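Local coordinates for protein Csm3 (Thermoplasma volcanium, PDB 6AE2) that probably binds crRNA as a RAMP-family subunit of the type III-A CRISPR-Cas (Csm) effector complex and is thought to act as an RNA endonuclease, at residues W26-I31 with D188-M193. Sequence-based numbering, arbitrary orientation.
Sequences WKYNII and DNEEEM
Tyr28 and Glu190 join the first strand of the main antiparallel sheet to the start of the helix that lies over it, a small side-chain bridge resting on an aliphatic contact. The Tyr28 hydroxyl is placed to donate to Glu190 OE1, but the modelled OH to OE1 distance of 2.3 Å is shorter than a normal hydrogen bond, and its exact length is doubtful at 2.7 Å resolution. OE1 arrives at the edge of the phenol ring, near its plane, and the carboxylate is turned 79° from the ring. A chi1 of 45° sets Tyr28 CG between the backbone N and the carbonyl carbon, and from there the ring carries its hydroxyl to the helix. Glutamate suits the other side because its chain leaves the helix with CG anti to N (chi1 176°) and runs on extended; together with the long tyrosine it bridges a gap where the nearest CA atoms, of Ile30 and Glu190, are 9.6 Å apart. Alongside the polar pair, Ile30 CD1 packs against Glu190 CG at 3.8 Å, so the methylene part of the acid meets a buried branched side chain while its carboxylate end reaches the tyrosine. Glu190 is the first residue of its helix; just before it, Asn189 is the N-cap, its OD1 accepting from Glu192 N at 3.3 Å. Lys27 and Tyr28, both opposite Ile184, form a classic beta bulge. Strand 26-38 runs between strands 175-185 and 220-230: Tyr28 and Ile30 touch Ile184 of the former and, on the latter, Lys229, whose NZ makes a weak, long ion pair with Glu190 OE1, while Met193 carries helix 190-205 onto Ile184 and helix 104-109.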
loop_
_atom_site.group_PDB
_atom_site.type_symbol
_atom_site.label_atom_id
_atom_site.label_comp_id
_atom_site.label_asym_id
_atom_site.label_seq_id
_atom_site.Cartn_x
_atom_site.Cartn_y
_atom_site.Cartn_z
ATOM N N TRP A 26 -36.108 -3.877 12.953
ATOM C CA TRP A 26 -34.991 -4.519 12.275
ATOM C C TRP A 26 -35.487 -5.432 11.161
ATOM O O TRP A 26 -36.471 -6.160 11.324
ATOM C CB TRP A 26 -34.165 -5.305 13.294
ATOM C CG TRP A 26 -33.103 -6.211 12.741
ATOM C CD1 TRP A 26 -31.828 -5.866 12.394
ATOM C CD2 TRP A 26 -33.210 -7.623 12.528
ATOM N NE1 TRP A 26 -31.142 -6.975 11.957
ATOM C CE2 TRP A 26 -31.968 -8.066 12.029
ATOM C CE3 TRP A 26 -34.238 -8.555 12.697
ATOM C CZ2 TRP A 26 -31.728 -9.400 11.701
ATOM C CZ3 TRP A 26 -33.997 -9.879 12.370
ATOM C CH2 TRP A 26 -32.753 -10.288 11.876
ATOM N N LYS A 27 -34.806 -5.375 10.016
ATOM C CA LYS A 27 -35.115 -6.228 8.872
ATOM C C LYS A 27 -34.179 -7.429 8.795
ATOM O O LYS A 27 -34.623 -8.576 8.886
ATOM C CB LYS A 27 -35.033 -5.425 7.566
ATOM C CG LYS A 27 -36.125 -4.401 7.380
ATOM C CD LYS A 27 -36.304 -4.035 5.912
ATOM C CE LYS A 27 -36.935 -5.175 5.128
ATOM N NZ LYS A 27 -37.744 -4.684 3.978
ATOM N N TYR A 28 -32.883 -7.177 8.623
ATOM C CA TYR A 28 -31.903 -8.238 8.449
ATOM C C TYR A 28 -30.509 -7.651 8.602
ATOM O O TYR A 28 -30.315 -6.434 8.542
ATOM C CB TYR A 28 -32.045 -8.921 7.084
ATOM C CG TYR A 28 -32.229 -7.965 5.921
ATOM C CD1 TYR A 28 -31.139 -7.413 5.261
ATOM C CD2 TYR A 28 -33.498 -7.612 5.489
ATOM C CE1 TYR A 28 -31.317 -6.540 4.198
ATOM C CE2 TYR A 28 -33.686 -6.750 4.431
ATOM C CZ TYR A 28 -32.596 -6.214 3.789
ATOM O OH TYR A 28 -32.797 -5.350 2.738
ATOM N N ASN A 29 -29.543 -8.539 8.814
ATOM C CA ASN A 29 -28.134 -8.199 8.715
ATOM C C ASN A 29 -27.603 -8.654 7.363
ATOM O O ASN A 29 -28.002 -9.704 6.849
ATOM C CB ASN A 29 -27.312 -8.848 9.832
ATOM C CG ASN A 29 -27.828 -8.509 11.214
ATOM O OD1 ASN A 29 -28.160 -7.358 11.503
ATOM N ND2 ASN A 29 -27.887 -9.510 12.084
ATOM N N ILE A 30 -26.716 -7.851 6.785
ATOM C CA ILE A 30 -25.968 -8.235 5.595
ATOM C C ILE A 30 -24.568 -8.621 6.046
ATOM O O ILE A 30 -23.877 -7.825 6.695
ATOM C CB ILE A 30 -25.926 -7.104 4.558
ATOM C CG1 ILE A 30 -27.331 -6.785 4.047
ATOM C CG2 ILE A 30 -25.021 -7.484 3.402
ATOM C CD1 ILE A 30 -27.450 -5.417 3.411
ATOM N N ILE A 31 -24.152 -9.840 5.718
ATOM C CA ILE A 31 -22.862 -10.376 6.136
ATOM C C ILE A 31 -21.930 -10.375 4.935
ATOM O O ILE A 31 -22.297 -10.850 3.854
ATOM C CB ILE A 31 -23.002 -11.790 6.724
ATOM C CG1 ILE A 31 -24.083 -11.822 7.808
ATOM C CG2 ILE A 31 -21.676 -12.262 7.287
ATOM C CD1 ILE A 31 -23.927 -10.755 8.863
ATOM N N ASP A 188 -34.450 2.418 6.217
ATOM C CA ASP A 188 -33.063 2.597 5.817
ATOM C C ASP A 188 -32.906 2.387 4.316
ATOM O O ASP A 188 -33.596 1.565 3.708
ATOM C CB ASP A 188 -32.158 1.620 6.567
ATOM C CG ASP A 188 -31.792 2.106 7.952
ATOM O OD1 ASP A 188 -31.912 3.322 8.210
ATOM O OD2 ASP A 188 -31.383 1.267 8.783
ATOM N N ASN A 189 -31.984 3.143 3.723
ATOM C CA ASN A 189 -31.672 3.019 2.299
ATOM C C ASN A 189 -30.496 2.060 2.167
ATOM O O ASN A 189 -29.330 2.457 2.207
ATOM C CB ASN A 189 -31.372 4.384 1.689
ATOM C CG ASN A 189 -31.424 4.369 0.173
ATOM O OD1 ASN A 189 -31.168 3.344 -0.458
ATOM N ND2 ASN A 189 -31.771 5.507 -0.420
ATOM N N GLU A 190 -30.814 0.772 2.010
ATOM C CA GLU A 190 -29.782 -0.259 1.940
ATOM C C GLU A 190 -28.803 0.008 0.803
ATOM O O GLU A 190 -27.585 -0.116 0.974
ATOM C CB GLU A 190 -30.436 -1.632 1.776
ATOM C CG GLU A 190 -29.452 -2.775 1.589
ATOM C CD GLU A 190 -30.067 -3.964 0.877
ATOM O OE1 GLU A 190 -31.017 -4.560 1.423
ATOM O OE2 GLU A 190 -29.597 -4.302 -0.231
ATOM N N GLU A 191 -29.324 0.384 -0.368
ATOM C CA GLU A 191 -28.462 0.590 -1.528
ATOM C C GLU A 191 -27.491 1.743 -1.299
ATOM O O GLU A 191 -26.330 1.682 -1.724
ATOM C CB GLU A 191 -29.315 0.837 -2.773
ATOM C CG GLU A 191 -28.556 1.436 -3.946
ATOM C CD GLU A 191 -29.385 1.476 -5.214
ATOM O OE1 GLU A 191 -29.287 2.472 -5.962
ATOM O OE2 GLU A 191 -30.135 0.508 -5.462
ATOM N N GLU A 192 -27.941 2.801 -0.620
ATOM C CA GLU A 192 -27.055 3.928 -0.342
ATOM C C GLU A 192 -25.989 3.555 0.681
ATOM O O GLU A 192 -24.840 4.005 0.581
ATOM C CB GLU A 192 -27.867 5.129 0.143
ATOM C CG GLU A 192 -28.509 5.940 -0.971
ATOM C CD GLU A 192 -27.490 6.544 -1.919
ATOM O OE1 GLU A 192 -26.577 7.252 -1.444
ATOM O OE2 GLU A 192 -27.604 6.310 -3.141
ATOM N N MET A 193 -26.346 2.734 1.671
ATOM C CA MET A 193 -25.383 2.350 2.699
ATOM C C MET A 193 -24.292 1.454 2.128
ATOM O O MET A 193 -23.103 1.649 2.411
ATOM C CB MET A 193 -26.098 1.654 3.854
ATOM C CG MET A 193 -27.019 2.560 4.647
ATOM S SD MET A 193 -27.624 1.728 6.119
ATOM C CE MET A 193 -29.016 0.876 5.399
#